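Hypothetical protein SMU.776 (Streptococcus mutans, PDB 2B78) is of unknown function but is probably an S-adenosylmethionine-dependent methyltransferase, perhaps one that acts on RNA. Local coordinates at residues 174-179 / 183-188; 226-231 / 256-261. All blocks are in the same frame, centred on the assembly; numbering follows the deposited sequence.

Contact 1 of 2, residues 174-179 / 183-188; sequences FLILEN and YNVFLN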
loop_
_atom_site.group_PDB
_atom_site.type_symbol
_atom_site.label_atom_id
_atom_site.label_comp_id
_atom_site.label_asym_id
_atom_site.label_seq_id
_atom_site.Cartn_x
_atom_site.Cartn_y
_atom_site.Cartn_z
ATOM N N PHE A 174 -17.256 0.176 9.839
ATOM C CA PHE A 174 -17.127 -0.717 10.983
ATOM C C PHE A 174 -15.685 -0.721 11.474
ATOM O O PHE A 174 -14.797 -0.199 10.801
ATOM C CB PHE A 174 -17.585 -2.138 10.611
ATOM C CG PHE A 174 -16.799 -2.770 9.482
ATOM C CD1 PHE A 174 -15.649 -3.517 9.743
ATOM C CD2 PHE A 174 -17.207 -2.608 8.163
ATOM C CE1 PHE A 174 -14.910 -4.097 8.693
ATOM C CE2 PHE A 174 -16.484 -3.180 7.105
ATOM C CZ PHE A 174 -15.336 -3.924 7.369
ATOM N N LEU A 175 -15.455 -1.311 12.643
ATOM C CA LEU A 175 -14.120 -1.356 13.222
ATOM C C LEU A 175 -13.411 -2.682 12.995
ATOM O O LEU A 175 -14.048 -3.734 12.869
ATOM C CB LEU A 175 -14.196 -1.116 14.730
ATOM C CG LEU A 175 -14.852 0.157 15.270
ATOM C CD1 LEU A 175 -14.980 0.048 16.795
ATOM C CD2 LEU A 175 -14.043 1.370 14.870
ATOM N N ILE A 176 -12.086 -2.615 12.908
ATOM C CA ILE A 176 -11.250 -3.802 12.791
ATOM C C ILE A 176 -10.165 -3.566 13.828
ATOM O O ILE A 176 -10.093 -2.473 14.415
ATOM C CB ILE A 176 -10.646 -3.995 11.361
ATOM C CG1 ILE A 176 -9.852 -2.766 10.918
ATOM C CG2 ILE A 176 -11.774 -4.303 10.358
ATOM C CD1 ILE A 176 -8.407 -2.760 11.394
ATOM N N LEU A 177 -9.350 -4.584 14.092
ATOM C CA LEU A 177 -8.290 -4.453 15.069
ATOM C C LEU A 177 -6.964 -4.633 14.351
ATOM O O LEU A 177 -6.858 -5.454 13.434
ATOM C CB LEU A 177 -8.435 -5.533 16.147
ATOM C CG LEU A 177 -7.934 -5.251 17.565
ATOM C CD1 LEU A 177 -8.885 -4.276 18.248
ATOM C CD2 LEU A 177 -7.872 -6.555 18.360
ATOM N N GLU A 178 -5.966 -3.847 14.753
ATOM C CA GLU A 178 -4.621 -3.946 14.181
ATOM C C GLU A 178 -3.643 -3.636 15.301
ATOM O O GLU A 178 -3.695 -2.555 15.892
ATOM C CB GLU A 178 -4.411 -2.944 13.044
ATOM C CG GLU A 178 -3.128 -3.196 12.238
ATOM C CD GLU A 178 -2.743 -2.019 11.355
ATOM O OE1 GLU A 178 -2.275 -0.995 11.900
ATOM O OE2 GLU A 178 -2.906 -2.116 10.120
ATOM N N ASN A 179 -2.752 -4.586 15.587
ATOM C CA ASN A 179 -1.780 -4.427 16.660
ATOM C C ASN A 179 -2.529 -4.268 17.974
ATOM O O ASN A 179 -2.033 -3.653 18.915
ATOM C CB ASN A 179 -0.910 -3.197 16.412
ATOM C CG ASN A 179 -0.034 -3.336 15.188
ATOM O OD1 ASN A 179 0.111 -2.390 14.407
ATOM N ND2 ASN A 179 0.569 -4.506 15.016
ATOM N N TYR A 183 -9.591 0.547 14.570
ATOM C CA TYR A 183 -9.559 1.491 13.463
ATOM C C TYR A 183 -10.893 1.384 12.722
ATOM O O TYR A 183 -11.408 0.284 12.515
ATOM C CB TYR A 183 -8.432 1.148 12.486
ATOM C CG TYR A 183 -7.044 1.358 13.039
ATOM C CD1 TYR A 183 -6.478 2.629 13.082
ATOM C CD2 TYR A 183 -6.305 0.288 13.528
ATOM C CE1 TYR A 183 -5.195 2.835 13.605
ATOM C CE2 TYR A 183 -5.026 0.480 14.053
ATOM C CZ TYR A 183 -4.481 1.759 14.085
ATOM O OH TYR A 183 -3.214 1.947 14.587
ATOM N N ASN A 184 -11.431 2.531 12.328
ATOM C CA ASN A 184 -12.695 2.617 11.606
ATOM C C ASN A 184 -12.441 2.526 10.097
ATOM O O ASN A 184 -11.664 3.302 9.535
ATOM C CB ASN A 184 -13.397 3.940 11.961
ATOM C CG ASN A 184 -14.665 4.179 11.150
ATOM O OD1 ASN A 184 -14.630 4.776 10.069
ATOM N ND2 ASN A 184 -15.793 3.712 11.666
ATOM N N VAL A 185 -13.092 1.563 9.450
ATOM C CA VAL A 185 -12.931 1.366 8.014
ATOM C C VAL A 185 -14.270 1.296 7.287
ATOM O O VAL A 185 -15.338 1.185 7.908
ATOM C CB VAL A 185 -12.122 0.072 7.700
ATOM C CG1 VAL A 185 -10.750 0.131 8.379
ATOM C CG2 VAL A 185 -12.887 -1.159 8.158
ATOM N N PHE A 186 -14.195 1.354 5.963
ATOM C CA PHE A 186 -15.373 1.308 5.105
ATOM C C PHE A 186 -14.955 0.601 3.819
ATOM O O PHE A 186 -13.876 0.866 3.292
ATOM C CB PHE A 186 -15.891 2.738 4.848
ATOM C CG PHE A 186 -14.807 3.766 4.595
ATOM C CD1 PHE A 186 -14.376 4.049 3.296
ATOM C CD2 PHE A 186 -14.237 4.464 5.653
ATOM C CE1 PHE A 186 -13.391 5.019 3.060
ATOM C CE2 PHE A 186 -13.251 5.434 5.432
ATOM C CZ PHE A 186 -12.829 5.713 4.135
ATOM N N LEU A 187 -15.806 -0.294 3.313
ATOM C CA LEU A 187 -15.466 -1.080 2.132
ATOM C C LEU A 187 -16.144 -0.730 0.822
ATOM O O LEU A 187 -15.768 -1.273 -0.221
ATOM C CB LEU A 187 -15.717 -2.569 2.407
ATOM C CG LEU A 187 -14.875 -3.231 3.491
ATOM C CD1 LEU A 187 -15.166 -4.725 3.503
ATOM C CD2 LEU A 187 -13.396 -2.966 3.216
ATOM N N ASN A 188 -17.124 0.167 0.845
ATOM C CA ASN A 188 -17.806 0.482 -0.402
ATOM C C ASN A 188 -17.956 1.977 -0.669
ATOM O O ASN A 188 -18.965 2.430 -1.213
ATOM C CB ASN A 188 -19.165 -0.217 -0.415
ATOM C CG ASN A 188 -19.755 -0.306 -1.802
ATOM O OD1 ASN A 188 -19.046 -0.591 -2.770
ATOM N ND2 ASN A 188 -21.060 -0.072 -1.911
HETATM O O HOH W 1 -2.067 -0.610 14.692
#
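With CG set between its own backbone N and carbonyl carbon (chi1 60°), F174 swings its ring across the neighbouring strand and lays one face over V185; the valine CG2 lies off-centre toward the rim, 3.9 Å from the ring centroid, in a CH-pi contact. At the edge of the same ring, CD1 of L187 approaches CZ at 4.0 Å. Y183 turns CG beside its backbone N (chi1 -68°), which runs its ring back along strand 174-178 until CE2 meets CB of E178 at 3.6 Å, obliquely. A water joins Y183 OH to both the backbone carbonyl and the carboxylate of E178, 2.8 Å from each of E178 O, E178 OE1 and Y183 OH, while R203 of helix 200-210 forms a salt bridge with E178 OE1.

Beneath these side chains the backbones pair antiparallel. V185 N to F174 O is short (2.8 Å) and almost straight (177°), V185 O accepts from F174 N, and I176 and Y183 exchange a second reciprocal pair; between the two, L175 CA leans on Y183 O at 3.2 Å. This is a tight two-stranded beta hairpin, 174-178/181-185, packed against the helices of the Rossmann-like methyltransferase fold.

Contact 2 of 2, residues 226-231 / 256-261; sequences FSVAAA and EANHLD
The flat group that meets the opposing segment is the carboxamide of N258, whose outer end abuts CG2 of V228; the two side chains cross at about a right angle. The imidazole of H259, by contrast, has the carbonyl oxygen of A257 over one face, 3.8 Å above the plane and displaced toward the rim, and turns away from helix 225-232. The F226 ring belongs to the other side of that helix, packed on V202, R203 and L206 of helix 200-210.

Between the two backbones the main work is done by L260. One branch, CD1, reaches both side chains that helix 225-232 presents here: CB of A231 at 3.8 Å and CG2 of V228 at 3.9 Å. V228 and A231 are three residues apart, so they stand on the same side of the helix and receive the leucine methyl together. The valine's CG2 lies anti to its backbone N, which carries it out toward N258 and L260.

L260 owes its place to the way helix 247-257 stops. H259, with positive phi, is the C-prime residue of a Schellman motif in which H259 N bonds to E256 O at 2.9 Å and L260 N to F255 O. The reversal sends L260 back onto F255, the hydrophobic contact that commonly accompanies this motif, and F255 also touches A231 and S227. The chemistry is therefore almost wholly apolar: a small interface of 141 Å², made by methyl groups and the end of one carboxamide without any hydrogen bond between the segments, so the contact rests on van der Waals packing and imposes little direction on its partners.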
loop_
_atom_site.group_PDB
_atom_site.type_symbol
_atom_site.label_atom_id
_atom_site.label_comp_id
_atom_site.label_asym_id
_atom_site.label_seq_id
_atom_site.Cartn_x
_atom_site.Cartn_y
_atom_site.Cartn_z
ATOM N N PHE A 226 -2.009 7.280 11.825
ATOM C CA PHE A 226 -0.704 7.387 12.510
ATOM C C PHE A 226 -0.859 8.171 13.809
ATOM O O PHE A 226 -0.173 7.907 14.800
ATOM C CB PHE A 226 0.338 8.121 11.652
ATOM C CG PHE A 226 0.935 7.302 10.546
ATOM C CD1 PHE A 226 1.487 6.048 10.791
ATOM C CD2 PHE A 226 0.992 7.820 9.251
ATOM C CE1 PHE A 226 2.092 5.324 9.761
ATOM C CE2 PHE A 226 1.593 7.109 8.219
ATOM C CZ PHE A 226 2.146 5.856 8.473
ATOM N N SER A 227 -1.757 9.153 13.795
ATOM C CA SER A 227 -1.988 9.982 14.964
ATOM C C SER A 227 -2.619 9.193 16.104
ATOM O O SER A 227 -2.211 9.327 17.266
ATOM C CB SER A 227 -2.876 11.166 14.586
ATOM O OG SER A 227 -2.239 11.944 13.593
ATOM N N VAL A 228 -3.607 8.361 15.778
ATOM C CA VAL A 228 -4.257 7.546 16.795
ATOM C C VAL A 228 -3.253 6.537 17.367
ATOM O O VAL A 228 -3.240 6.280 18.570
ATOM C CB VAL A 228 -5.518 6.817 16.216
ATOM C CG1 VAL A 228 -5.110 5.739 15.228
ATOM C CG2 VAL A 228 -6.346 6.227 17.345
ATOM N N ALA A 229 -2.397 5.990 16.507
ATOM C CA ALA A 229 -1.374 5.028 16.932
ATOM C C ALA A 229 -0.432 5.706 17.930
ATOM O O ALA A 229 -0.142 5.178 19.016
ATOM C CB ALA A 229 -0.580 4.533 15.710
ATOM N N ALA A 230 0.045 6.887 17.561
ATOM C CA ALA A 230 0.937 7.640 18.434
ATOM C C ALA A 230 0.249 7.971 19.763
ATOM O O ALA A 230 0.871 7.904 20.825
ATOM C CB ALA A 230 1.381 8.916 17.731
ATOM N N ALA A 231 -1.033 8.319 19.704
ATOM C CA ALA A 231 -1.794 8.643 20.905
ATOM C C ALA A 231 -1.852 7.441 21.855
ATOM O O ALA A 231 -1.736 7.594 23.077
ATOM C CB ALA A 231 -3.217 9.078 20.518
ATOM N N GLU A 256 -12.396 7.781 18.756
ATOM C CA GLU A 256 -13.582 7.391 19.510
ATOM C C GLU A 256 -13.569 5.889 19.821
ATOM O O GLU A 256 -13.895 5.468 20.935
ATOM C CB GLU A 256 -14.836 7.750 18.704
ATOM C CG GLU A 256 -16.161 7.268 19.302
ATOM C CD GLU A 256 -16.426 7.836 20.691
ATOM O OE1 GLU A 256 -16.316 9.069 20.867
ATOM O OE2 GLU A 256 -16.754 7.050 21.607
ATOM N N ALA A 257 -13.184 5.090 18.830
ATOM C CA ALA A 257 -13.144 3.631 18.973
ATOM C C ALA A 257 -12.180 3.209 20.059
ATOM O O ALA A 257 -12.345 2.148 20.664
ATOM C CB ALA A 257 -12.735 2.990 17.657
ATOM N N ASN A 258 -11.165 4.034 20.301
ATOM C CA ASN A 258 -10.168 3.733 21.319
ATOM C C ASN A 258 -10.379 4.542 22.591
ATOM O O ASN A 258 -9.506 4.606 23.455
ATOM C CB ASN A 258 -8.773 3.963 20.744
ATOM C CG ASN A 258 -8.469 3.032 19.584
ATOM O OD1 ASN A 258 -8.396 3.455 18.429
ATOM N ND2 ASN A 258 -8.308 1.745 19.891
ATOM N N HIS A 259 -11.551 5.161 22.682
ATOM C CA HIS A 259 -11.955 5.961 23.831
ATOM C C HIS A 259 -10.895 6.964 24.280
ATOM O O HIS A 259 -10.650 7.129 25.469
ATOM C CB HIS A 259 -12.316 5.036 24.990
ATOM C CG HIS A 259 -13.173 3.876 24.586
ATOM N ND1 HIS A 259 -14.452 4.029 24.094
ATOM C CD2 HIS A 259 -12.917 2.546 24.559
ATOM C CE1 HIS A 259 -14.945 2.844 23.779
ATOM N NE2 HIS A 259 -14.035 1.928 24.052
ATOM N N LEU A 260 -10.278 7.641 23.319
ATOM C CA LEU A 260 -9.248 8.627 23.621
ATOM C C LEU A 260 -9.816 10.036 23.760
ATOM O O LEU A 260 -10.607 10.470 22.932
ATOM C CB LEU A 260 -8.188 8.627 22.515
ATOM C CG LEU A 260 -7.258 7.412 22.437
ATOM C CD1 LEU A 260 -6.605 7.370 21.062
ATOM C CD2 LEU A 260 -6.218 7.477 23.541
ATOM N N ASP A 261 -9.425 10.742 24.817
ATOM C CA ASP A 261 -9.880 12.115 24.993
ATOM C C ASP A 261 -9.030 12.929 24.026
ATOM O O ASP A 261 -7.816 12.753 23.965
ATOM C CB ASP A 261 -9.641 12.590 26.416
ATOM C CG ASP A 261 -9.966 14.061 26.590
ATOM O OD1 ASP A 261 -9.101 14.902 26.282
ATOM O OD2 ASP A 261 -11.093 14.376 27.021
#

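In the fold
Along the chain the two contacts follow one another: contact 1 closes a hairpin with only three residues between its segments, and contact 2 closes a longer loop that holds strand 237-242 and most of helix 247-257. Neither loop encloses or crosses the other. The second joins successive crossover helices of the parallel part of the Rossmann-like sheet, where strands 215-219, 237-242 and 265-269 lie side by side. The centres of the two contacts are about 13 Å apart and they touch directly, Y183 CE1 meeting V228 CG1 and L175 CD2 meeting A257 CB. The hairpin thus rests on helices 225-232 and 247-257, so the hairpin and the two helices are tied together.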